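Heparin binding protein (Homo sapiens, PDB 1A7S) is a neutrophil granule serine protease homolog that binds heparin, kills Gram-negative bacteria, perhaps through affinity for their lipopolysaccharide, and attracts monocytes and fibroblasts. Local coordinates at residues 117-128 / 140-150; 166-177 / 188-198. One frame throughout, in Å; residues are numbered along the deposited sequence. Where two conformers were deposited one is given.

Both contacts reach the same antiparallel sheet, one of the two beta-barrels of the trypsin-like fold, and their centres lie 11 Å apart. Contact 1 pairs two of its strands, one bearing the glycosylated Asn145; contact 2 joins the turns at the counterpart of a protease active site to strand 184-192 and the loop beyond it. They meet at Thr177, whose OG1 lies 2.7 Å from Ala126 O in a probable hydrogen bond, while its CG2 packs on Val125 CG2 at 3.5 Å. Next to it, Asp174 OD1 approaches Gly127 CA at 3.4 Å. At this end the hairpin packs against the turns that hold the counterpart of the active site, while the sugar stands further along the strands.

Contact 1. Residues 117-128 / 140-150; sequences VEAGTRCQVAGW and FPRFVNVTVTP. With NAG (2-acetamido-2-deoxy-beta-D-glucopyranose), chain B; EOH (ethanol), chain G.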
loop_
_atom_site.group_PDB
_atom_site.type_symbol
_atom_site.label_atom_id
_atom_site.label_comp_id
_atom_site.label_asym_id
_atom_site.label_seq_id
_atom_site.Cartn_x
_atom_site.Cartn_y
_atom_site.Cartn_z
ATOM N N VAL A 117 -3.040 16.741 -4.259
ATOM C CA VAL A 117 -1.642 16.819 -3.880
ATOM C C VAL A 117 -0.882 17.358 -5.089
ATOM O O VAL A 117 -0.865 16.757 -6.164
ATOM C CB VAL A 117 -1.137 15.465 -3.434
ATOM C CG1 VAL A 117 -1.380 14.358 -4.442
ATOM C CG2 VAL A 117 0.200 15.502 -2.851
ATOM N N GLU A 118 -0.367 18.577 -4.972
ATOM C CA GLU A 118 0.272 19.226 -6.090
ATOM C C GLU A 118 1.638 18.684 -6.434
ATOM O O GLU A 118 2.372 18.160 -5.609
ATOM C CB GLU A 118 0.258 20.734 -5.954
ATOM C CG GLU A 118 1.418 21.402 -5.330
ATOM C CD GLU A 118 1.244 22.862 -4.993
ATOM O OE1 GLU A 118 0.283 23.496 -5.448
ATOM O OE2 GLU A 118 2.162 23.449 -4.301
ATOM N N ALA A 119 1.969 18.786 -7.714
ATOM C CA ALA A 119 3.297 18.456 -8.194
ATOM C C ALA A 119 4.321 19.194 -7.312
ATOM O O ALA A 119 4.162 20.311 -6.922
ATOM C CB ALA A 119 3.530 18.935 -9.646
ATOM N N GLY A 120 5.381 18.460 -6.948
ATOM C CA GLY A 120 6.384 19.010 -6.097
ATOM C C GLY A 120 6.214 18.589 -4.631
ATOM O O GLY A 120 7.117 18.768 -3.831
ATOM N N THR A 121 5.031 18.011 -4.315
ATOM C CA THR A 121 4.810 17.599 -2.881
ATOM C C THR A 121 5.722 16.398 -2.602
ATOM O O THR A 121 5.827 15.473 -3.374
ATOM C CB THR A 121 3.344 17.159 -2.736
ATOM O OG1 THR A 121 2.516 18.280 -3.002
ATOM C CG2 THR A 121 3.038 16.732 -1.258
ATOM N N ARG A 122 6.406 16.498 -1.477
ATOM C CA ARG A 122 7.257 15.429 -0.973
ATOM C C ARG A 122 6.413 14.403 -0.198
ATOM O O ARG A 122 5.535 14.755 0.605
ATOM C CB ARG A 122 8.325 16.070 -0.058
ATOM C CG ARG A 122 9.273 16.877 -1.034
ATOM C CD ARG A 122 10.351 17.586 -0.238
ATOM N NE ARG A 122 11.220 16.702 0.478
ATOM C CZ ARG A 122 12.519 16.554 0.331
ATOM N NH1 ARG A 122 13.291 17.574 -0.105
ATOM N NH2 ARG A 122 13.105 15.418 0.680
ATOM N N CYS A 123 6.651 13.170 -0.481
ATOM C CA CYS A 123 5.983 12.023 0.106
ATOM C C CYS A 123 7.055 10.951 0.447
ATOM O O CYS A 123 8.231 11.107 0.144
ATOM C CB CYS A 123 5.003 11.449 -0.928
ATOM S SG CYS A 123 3.832 12.594 -1.646
ATOM N N GLN A 124 6.587 9.871 1.042
ATOM C CA GLN A 124 7.390 8.673 1.244
ATOM C C GLN A 124 6.561 7.436 0.845
ATOM O O GLN A 124 5.358 7.459 0.911
ATOM C CB GLN A 124 7.849 8.492 2.698
ATOM C CG GLN A 124 8.810 9.564 3.154
ATOM C CD GLN A 124 9.420 9.381 4.488
ATOM O OE1 GLN A 124 10.644 9.739 4.686
ATOM N NE2 GLN A 124 8.773 8.843 5.428
ATOM N N VAL A 125 7.313 6.407 0.463
ATOM C CA VAL A 125 6.761 5.096 0.239
ATOM C C VAL A 125 7.639 4.079 0.921
ATOM O O VAL A 125 8.913 4.214 0.807
ATOM C CB VAL A 125 6.491 4.815 -1.246
ATOM C CG1 VAL A 125 7.659 4.943 -2.136
ATOM C CG2 VAL A 125 5.722 3.540 -1.389
ATOM N N ALA A 126 7.129 3.130 1.596
ATOM C CA ALA A 126 7.818 2.097 2.327
ATOM C C ALA A 126 7.255 0.725 1.946
ATOM O O ALA A 126 6.085 0.559 1.649
ATOM C CB ALA A 126 7.714 2.330 3.821
ATOM N N GLY A 127 8.085 -0.307 2.095
ATOM C CA GLY A 127 7.676 -1.638 1.819
ATOM C C GLY A 127 8.785 -2.643 1.911
ATOM O O GLY A 127 9.952 -2.270 2.123
ATOM N N TRP A 128 8.431 -3.901 1.721
ATOM C CA TRP A 128 9.352 -5.023 1.799
ATOM C C TRP A 128 9.759 -5.504 0.405
ATOM O O TRP A 128 10.336 -6.601 0.264
ATOM C CB TRP A 128 8.775 -6.152 2.602
ATOM C CG TRP A 128 8.657 -5.942 4.078
ATOM C CD1 TRP A 128 9.653 -6.219 4.978
ATOM C CD2 TRP A 128 7.557 -5.468 4.836
ATOM N NE1 TRP A 128 9.217 -5.958 6.249
ATOM C CE2 TRP A 128 7.938 -5.496 6.199
ATOM C CE3 TRP A 128 6.271 -5.000 4.501
ATOM C CZ2 TRP A 128 7.084 -5.078 7.212
ATOM C CZ3 TRP A 128 5.422 -4.624 5.526
ATOM C CH2 TRP A 128 5.848 -4.679 6.861
ATOM N N PHE A 140 13.648 -6.662 5.791
ATOM C CA PHE A 140 13.307 -5.457 6.591
ATOM C C PHE A 140 12.527 -4.499 5.727
ATOM O O PHE A 140 12.705 -4.414 4.490
ATOM C CB PHE A 140 14.602 -4.791 7.083
ATOM C CG PHE A 140 15.460 -5.678 7.963
ATOM C CD1 PHE A 140 15.024 -6.130 9.169
ATOM C CD2 PHE A 140 16.686 -6.116 7.508
ATOM C CE1 PHE A 140 15.830 -6.939 9.960
ATOM C CE2 PHE A 140 17.463 -6.974 8.261
ATOM C CZ PHE A 140 17.052 -7.370 9.492
ATOM N N PRO A 141 11.670 -3.667 6.297
ATOM C CA PRO A 141 11.011 -2.655 5.516
ATOM C C PRO A 141 12.061 -1.584 5.084
ATOM O O PRO A 141 13.002 -1.361 5.827
ATOM C CB PRO A 141 9.949 -2.058 6.434
ATOM C CG PRO A 141 10.123 -2.744 7.752
ATOM C CD PRO A 141 11.495 -3.403 7.737
ATOM N N ARG A 142 11.856 -1.058 3.907
ATOM C CA ARG A 142 12.725 0.031 3.392
ATOM C C ARG A 142 11.804 1.174 2.982
ATOM O O ARG A 142 10.643 0.947 2.692
ATOM C CB ARG A 142 13.626 -0.473 2.280
ATOM C CG ARG A 142 14.503 -1.631 2.671
ATOM C CD ARG A 142 15.461 -2.017 1.579
ATOM N NE ARG A 142 16.538 -1.022 1.440
ATOM C CZ ARG A 142 17.618 -0.944 2.182
ATOM N NH1 ARG A 142 17.920 -1.740 3.177
ATOM N NH2 ARG A 142 18.481 0.091 1.914
ATOM N N PHE A 143 12.358 2.389 2.884
ATOM C CA PHE A 143 11.593 3.554 2.531
ATOM C C PHE A 143 12.394 4.510 1.701
ATOM O O PHE A 143 13.635 4.594 1.781
ATOM C CB PHE A 143 10.977 4.215 3.766
ATOM C CG PHE A 143 11.994 4.942 4.618
ATOM C CD1 PHE A 143 12.848 4.249 5.461
ATOM C CD2 PHE A 143 12.106 6.318 4.567
ATOM C CE1 PHE A 143 13.866 4.883 6.159
ATOM C CE2 PHE A 143 13.078 6.943 5.342
ATOM C CZ PHE A 143 13.956 6.203 6.114
ATOM N N VAL A 144 11.683 5.278 0.908
ATOM C CA VAL A 144 12.305 6.269 0.027
ATOM C C VAL A 144 11.448 7.541 -0.014
ATOM O O VAL A 144 10.218 7.462 0.074
ATOM C CB VAL A 144 12.491 5.685 -1.384
ATOM C CG1 VAL A 144 11.212 5.192 -2.045
ATOM C CG2 VAL A 144 13.386 6.465 -2.271
ATOM N N ASN A 145 12.118 8.681 -0.107
ATOM C CA ASN A 145 11.486 9.957 -0.332
ATOM C C ASN A 145 11.142 10.067 -1.821
ATOM O O ASN A 145 12.047 9.789 -2.642
ATOM C CB ASN A 145 12.453 11.079 -0.003
ATOM C CG ASN A 145 12.663 11.267 1.494
ATOM O OD1 ASN A 145 11.826 10.911 2.329
ATOM N ND2 ASN A 145 13.825 11.858 1.815
ATOM N N VAL A 146 9.950 10.458 -2.150
ATOM C CA VAL A 146 9.524 10.615 -3.520
ATOM C C VAL A 146 8.828 11.967 -3.668
ATOM O O VAL A 146 8.346 12.523 -2.648
ATOM C CB VAL A 146 8.683 9.462 -4.069
ATOM C CG1 VAL A 146 9.381 8.092 -3.857
ATOM C CG2 VAL A 146 7.303 9.414 -3.416
ATOM N N THR A 147 8.714 12.430 -4.894
ATOM C CA THR A 147 8.075 13.736 -5.163
ATOM C C THR A 147 7.004 13.566 -6.201
ATOM O O THR A 147 7.208 12.909 -7.223
ATOM C CB THR A 147 9.165 14.745 -5.652
ATOM O OG1 THR A 147 10.134 14.844 -4.607
ATOM C CG2 THR A 147 8.546 16.098 -5.878
ATOM N N VAL A 148 5.850 14.168 -5.994
ATOM C CA VAL A 148 4.728 14.075 -6.979
ATOM C C VAL A 148 5.111 14.773 -8.248
ATOM O O VAL A 148 5.599 15.884 -8.239
ATOM C CB VAL A 148 3.469 14.697 -6.347
ATOM C CG1 VAL A 148 2.333 14.765 -7.381
ATOM C CG2 VAL A 148 3.053 13.891 -5.119
ATOM N N THR A 149 4.886 14.074 -9.377
ATOM C CA THR A 149 5.190 14.577 -10.700
ATOM C C THR A 149 4.166 15.585 -11.194
ATOM O O THR A 149 3.066 15.657 -10.708
ATOM C CB THR A 149 5.233 13.453 -11.760
ATOM O OG1 THR A 149 3.889 13.007 -11.999
ATOM C CG2 THR A 149 6.072 12.281 -11.378
ATOM N N PRO A 150 4.552 16.302 -12.248
ATOM C CA PRO A 150 3.581 17.105 -13.003
ATOM C C PRO A 150 2.498 16.207 -13.596
ATOM O O PRO A 150 2.720 15.026 -13.821
ATOM C CB PRO A 150 4.378 17.751 -14.095
ATOM C CG PRO A 150 5.798 17.746 -13.606
ATOM C CD PRO A 150 5.916 16.472 -12.825
HETATM C C1 NAG B . 14.117 12.328 3.146
HETATM C C2 NAG B . 15.530 11.721 3.444
HETATM C C3 NAG B . 16.037 12.318 4.746
HETATM C C4 NAG B . 16.135 13.888 4.485
HETATM C C5 NAG B . 14.658 14.313 4.311
HETATM C C6 NAG B . 14.512 15.749 3.873
HETATM C C7 NAG B . 15.735 9.338 2.755
HETATM C C8 NAG B . 15.382 7.910 3.012
HETATM N N2 NAG B . 15.367 10.255 3.682
HETATM O O3 NAG B . 17.342 11.897 4.971
HETATM O O4 NAG B . 16.620 14.393 5.771
HETATM O O5 NAG B . 14.240 13.762 3.042
HETATM O O6 NAG B . 15.610 16.137 3.095
HETATM O O7 NAG B . 16.266 9.696 1.754
HETATM C C1 EOH G . 4.401 4.306 3.761
HETATM C C2 EOH G . 5.235 5.526 3.707
HETATM O O EOH G . 4.475 3.356 2.636
#
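Pro141 lies over one face of the Trp128 indole, displaced toward the rim, with its CG 3.7 Å from Trp128 NE1, which donates its hydrogen bond to Tyr58 O. Its CB makes a CH-pi contact 4.2 Å from the centroid of the five-membered ring. Strands 122-127 and 142-148 form an antiparallel hairpin of the chymotrypsin-like barrel, tied by alternating pairs of backbone hydrogen bonds from Gly127 and Arg142 to Cys123 and Val146. Val148 extends the pairing into the type II turn at 118-121, where Gly120 N reaches Val148 O at 2.9 Å. On the inward face, Val125 and Val144 each hold CG1 between backbone N and carbonyl carbon (chi1 57° in both), which brings these methyls within 3.6 Å, and Val148 CG2 touches Cys123 SG at 3.8 Å. On the other, the amides of Gln124 and Asn145 run alongside each other, nearly coplanar at 20°. Asn145 ND2 carries the N-linked sugar, whose acetamide methyl C8 rests 3.4 Å from Phe143 CE2. Arg122 NH2 lies 3.1 Å from the sugar O5, while Arg5 hydrogen-bonds the glycan. Strand 178-181 flanks 122-127, joined to it by the Cys123-Cys181 disulfide, and strand 158-162 flanks 142-148.

Contact 2. Residues 166-177 / 188-198; sequences RRGGICNGDGGT and VASFSLGPCGR. With EOH (ethanol), chain L.
Ile170 O, Ser192 OG and Gly197 N converge on one water, which donates to Ile170 O at 2.6 Å and accepts from the other two, bridging the facing walls. The Cys171-Cys196 disulfide closes the same region, with chi3 of 79°. In related proteases these walls form the primary specificity pocket; here Ile170 reaches across, its CD1 4.0 Å from Ala189 CB, and an ethanol, probably from the crystallisation liquor, sits beside Ser192. Beyond the disulfide, Gly197 presses its backbone against Arg167 and Gly168, Gly197 O accepting a hydrogen bond from Gly168 N at 3.1 Å. Arg167 bends at chi2 (-73°), laying its guanidinium between two arginines: Arg166 NH2 over one face, Arg198 CB over the other. The bond from Arg167 NH1 to Arg166 O, 2.8 Å, helps hold this pose and may ease the crowding of charge. At the far end Gly176 N and Thr177 O bond the backbone of Ala189. Gly175 stands where active relatives carry the nucleophilic serine, yet Asp174 OD2 still accepts from Cys171 N at 2.9 Å and from the N-terminal Ile1. Strand 201-205 pairs with 184-192, stacking Phe202 on Phe191, and strand 122-127 packs Val125 against Ile170 and Thr177.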
loop_
_atom_site.group_PDB
_atom_site.type_symbol
_atom_site.label_atom_id
_atom_site.label_comp_id
_atom_site.label_asym_id
_atom_site.label_seq_id
_atom_site.Cartn_x
_atom_site.Cartn_y
_atom_site.Cartn_z
ATOM N N ARG A 166 18.904 8.099 -9.864
ATOM C CA ARG A 166 18.658 7.361 -11.062
ATOM C C ARG A 166 17.604 6.284 -10.926
ATOM O O ARG A 166 16.796 6.084 -11.839
ATOM C CB ARG A 166 19.914 6.765 -11.683
ATOM C CG ARG A 166 19.924 6.887 -13.218
ATOM C CD ARG A 166 19.861 5.544 -13.896
ATOM N NE ARG A 166 21.083 4.728 -13.819
ATOM C CZ ARG A 166 21.006 3.450 -13.380
ATOM N NH1 ARG A 166 21.242 3.179 -12.096
ATOM N NH2 ARG A 166 20.606 2.519 -14.192
ATOM N N ARG A 167 17.609 5.609 -9.768
ATOM C CA ARG A 167 16.621 4.584 -9.498
ATOM C C ARG A 167 16.164 4.682 -8.048
ATOM O O ARG A 167 16.909 4.489 -7.125
ATOM C CB ARG A 167 17.147 3.189 -9.770
ATOM C CG ARG A 167 17.666 2.939 -11.167
ATOM C CD ARG A 167 16.550 2.851 -12.155
ATOM N NE ARG A 167 16.899 2.541 -13.505
ATOM C CZ ARG A 167 17.165 3.420 -14.484
ATOM N NH1 ARG A 167 17.033 4.740 -14.325
ATOM N NH2 ARG A 167 17.597 2.942 -15.669
ATOM N N GLY A 168 14.853 4.990 -7.927
ATOM C CA GLY A 168 14.255 5.031 -6.596
ATOM C C GLY A 168 12.722 4.888 -6.741
ATOM O O GLY A 168 12.169 5.440 -7.650
ATOM N N GLY A 169 12.143 4.075 -5.868
ATOM C CA GLY A 169 10.703 3.888 -5.912
ATOM C C GLY A 169 10.317 2.448 -5.657
ATOM O O GLY A 169 11.057 1.676 -5.021
ATOM N N ILE A 170 9.151 2.055 -6.103
ATOM C CA ILE A 170 8.572 0.754 -5.823
ATOM C C ILE A 170 9.133 -0.337 -6.660
ATOM O O ILE A 170 9.671 -0.115 -7.768
ATOM C CB ILE A 170 7.030 0.822 -5.943
ATOM C CG1 ILE A 170 6.567 1.045 -7.370
ATOM C CG2 ILE A 170 6.446 1.870 -4.977
ATOM C CD1 ILE A 170 5.049 1.146 -7.591
ATOM N N CYS A 171 9.013 -1.556 -6.226
ATOM C CA CYS A 171 9.406 -2.705 -6.999
ATOM C C CYS A 171 8.570 -3.911 -6.674
ATOM O O CYS A 171 7.524 -3.808 -5.984
ATOM C CB CYS A 171 10.909 -2.905 -6.962
ATOM S SG CYS A 171 11.679 -3.813 -8.320
ATOM N N ASN A 172 8.922 -5.098 -7.088
ATOM C CA ASN A 172 8.154 -6.308 -6.825
ATOM C C ASN A 172 7.959 -6.472 -5.333
ATOM O O ASN A 172 8.880 -6.373 -4.563
ATOM C CB ASN A 172 8.926 -7.521 -7.365
ATOM C CG ASN A 172 9.505 -7.447 -8.715
ATOM O OD1 ASN A 172 10.488 -8.054 -9.024
ATOM N ND2 ASN A 172 8.886 -6.713 -9.646
ATOM N N GLY A 173 6.689 -6.703 -4.901
ATOM C CA GLY A 173 6.391 -6.882 -3.485
ATOM C C GLY A 173 5.890 -5.622 -2.831
ATOM O O GLY A 173 5.421 -5.637 -1.666
ATOM N N ASP A 174 6.045 -4.479 -3.485
ATOM C CA ASP A 174 5.516 -3.211 -2.977
ATOM C C ASP A 174 4.117 -2.916 -3.457
ATOM O O ASP A 174 3.552 -1.883 -3.033
ATOM C CB ASP A 174 6.448 -2.070 -3.305
ATOM C CG ASP A 174 7.801 -2.196 -2.622
ATOM O OD1 ASP A 174 7.854 -2.568 -1.426
ATOM O OD2 ASP A 174 8.832 -1.933 -3.348
ATOM N N GLY A 175 3.551 -3.697 -4.377
ATOM C CA GLY A 175 2.175 -3.400 -4.820
ATOM C C GLY A 175 1.265 -3.320 -3.640
ATOM O O GLY A 175 1.369 -4.077 -2.687
ATOM N N GLY A 176 0.349 -2.347 -3.668
ATOM C CA GLY A 176 -0.536 -2.140 -2.586
ATOM C C GLY A 176 -0.085 -1.298 -1.456
ATOM O O GLY A 176 -0.886 -0.820 -0.631
ATOM N N THR A 177 1.221 -1.058 -1.314
ATOM C CA THR A 177 1.710 -0.243 -0.209
ATOM C C THR A 177 1.341 1.210 -0.365
ATOM O O THR A 177 1.204 1.711 -1.495
ATOM C CB THR A 177 3.255 -0.470 -0.043
ATOM O OG1 THR A 177 3.578 -0.359 1.327
ATOM C CG2 THR A 177 4.058 0.493 -0.875
ATOM N N VAL A 188 -2.024 4.337 -3.458
ATOM C CA VAL A 188 -1.841 2.905 -3.286
ATOM C C VAL A 188 -0.944 2.427 -4.448
ATOM O O VAL A 188 -1.296 2.647 -5.598
ATOM C CB VAL A 188 -3.173 2.143 -3.317
ATOM C CG1 VAL A 188 -2.935 0.640 -3.334
ATOM C CG2 VAL A 188 -4.016 2.516 -2.087
ATOM N N ALA A 189 0.218 1.833 -4.139
ATOM C CA ALA A 189 1.138 1.479 -5.209
ATOM C C ALA A 189 0.513 0.534 -6.205
ATOM O O ALA A 189 -0.059 -0.511 -5.844
ATOM C CB ALA A 189 2.426 0.887 -4.619
ATOM N N SER A 190 0.581 0.897 -7.480
ATOM C CA SER A 190 -0.058 0.150 -8.537
ATOM C C SER A 190 0.900 -0.426 -9.532
ATOM O O SER A 190 0.972 -1.656 -9.702
ATOM C CB SER A 190 -1.166 0.912 -9.184
ATOM O OG SER A 190 -1.819 0.318 -10.225
ATOM N N PHE A 191 1.639 0.393 -10.264
ATOM C CA PHE A 191 2.572 -0.120 -11.252
ATOM C C PHE A 191 3.658 0.885 -11.520
ATOM O O PHE A 191 3.542 2.064 -11.186
ATOM C CB PHE A 191 1.833 -0.530 -12.533
ATOM C CG PHE A 191 1.239 0.637 -13.313
ATOM C CD1 PHE A 191 -0.006 1.144 -13.034
ATOM C CD2 PHE A 191 1.950 1.254 -14.350
ATOM C CE1 PHE A 191 -0.552 2.211 -13.729
ATOM C CE2 PHE A 191 1.395 2.303 -15.055
ATOM C CZ PHE A 191 0.122 2.801 -14.738
ATOM N N SER A 192 4.690 0.469 -12.235
ATOM C CA SER A 192 5.638 1.388 -12.875
ATOM C C SER A 192 6.047 0.683 -14.216
ATOM O O SER A 192 5.813 -0.543 -14.309
ATOM C CB SER A 192 6.837 1.679 -12.052
ATOM O OG SER A 192 7.534 0.535 -11.587
ATOM N N LEU A 193 6.598 1.442 -15.091
ATOM C CA LEU A 193 7.058 0.855 -16.386
ATOM C C LEU A 193 8.565 0.942 -16.403
ATOM O O LEU A 193 9.222 1.846 -15.874
ATOM C CB LEU A 193 6.394 1.613 -17.548
ATOM C CG LEU A 193 4.886 1.819 -17.404
ATOM C CD1 LEU A 193 4.417 2.967 -18.263
ATOM C CD2 LEU A 193 4.090 0.544 -17.649
ATOM N N GLY A 194 9.148 -0.019 -17.087
ATOM C CA GLY A 194 10.575 -0.096 -17.245
ATOM C C GLY A 194 11.149 -0.638 -15.911
ATOM O O GLY A 194 10.443 -1.120 -15.059
ATOM N N PRO A 195 12.439 -0.427 -15.805
ATOM C CA PRO A 195 13.137 -0.876 -14.602
ATOM C C PRO A 195 12.515 -0.205 -13.390
ATOM O O PRO A 195 12.167 0.971 -13.427
ATOM C CB PRO A 195 14.570 -0.316 -14.825
ATOM C CG PRO A 195 14.685 -0.314 -16.325
ATOM C CD PRO A 195 13.324 0.201 -16.781
ATOM N N CYS A 196 12.447 -0.970 -12.301
ATOM C CA CYS A 196 12.035 -0.334 -11.066
ATOM C C CYS A 196 12.875 0.917 -10.766
ATOM O O CYS A 196 14.092 0.941 -10.758
ATOM C CB CYS A 196 12.283 -1.348 -9.915
ATOM S SG CYS A 196 11.123 -2.734 -9.979
ATOM N N GLY A 197 12.155 1.986 -10.397
ATOM C CA GLY A 197 12.823 3.168 -9.983
ATOM C C GLY A 197 13.165 4.171 -11.063
ATOM O O GLY A 197 13.570 5.266 -10.728
ATOM N N ARG A 198 12.987 3.812 -12.332
ATOM C CA ARG A 198 13.306 4.755 -13.426
ATOM C C ARG A 198 12.340 5.926 -13.453
ATOM O O ARG A 198 12.773 7.064 -13.590
ATOM C CB ARG A 198 13.404 4.012 -14.721
ATOM C CG ARG A 198 13.696 4.923 -15.937
ATOM C CD ARG A 198 13.726 4.079 -17.206
ATOM N NE ARG A 198 13.955 4.741 -18.427
ATOM C CZ ARG A 198 13.110 5.231 -19.314
ATOM N NH1 ARG A 198 11.784 5.197 -19.047
ATOM N NH2 ARG A 198 13.582 5.792 -20.427
HETATM C C1 EOH L . 6.898 -3.222 -9.413
HETATM C C2 EOH L . 7.046 -1.814 -9.824
HETATM O O EOH L . 7.884 -4.111 -10.046
HETATM O O HOH W 1 17.010 3.402 -18.787
HETATM O O HOH W 2 9.384 1.550 -9.750
#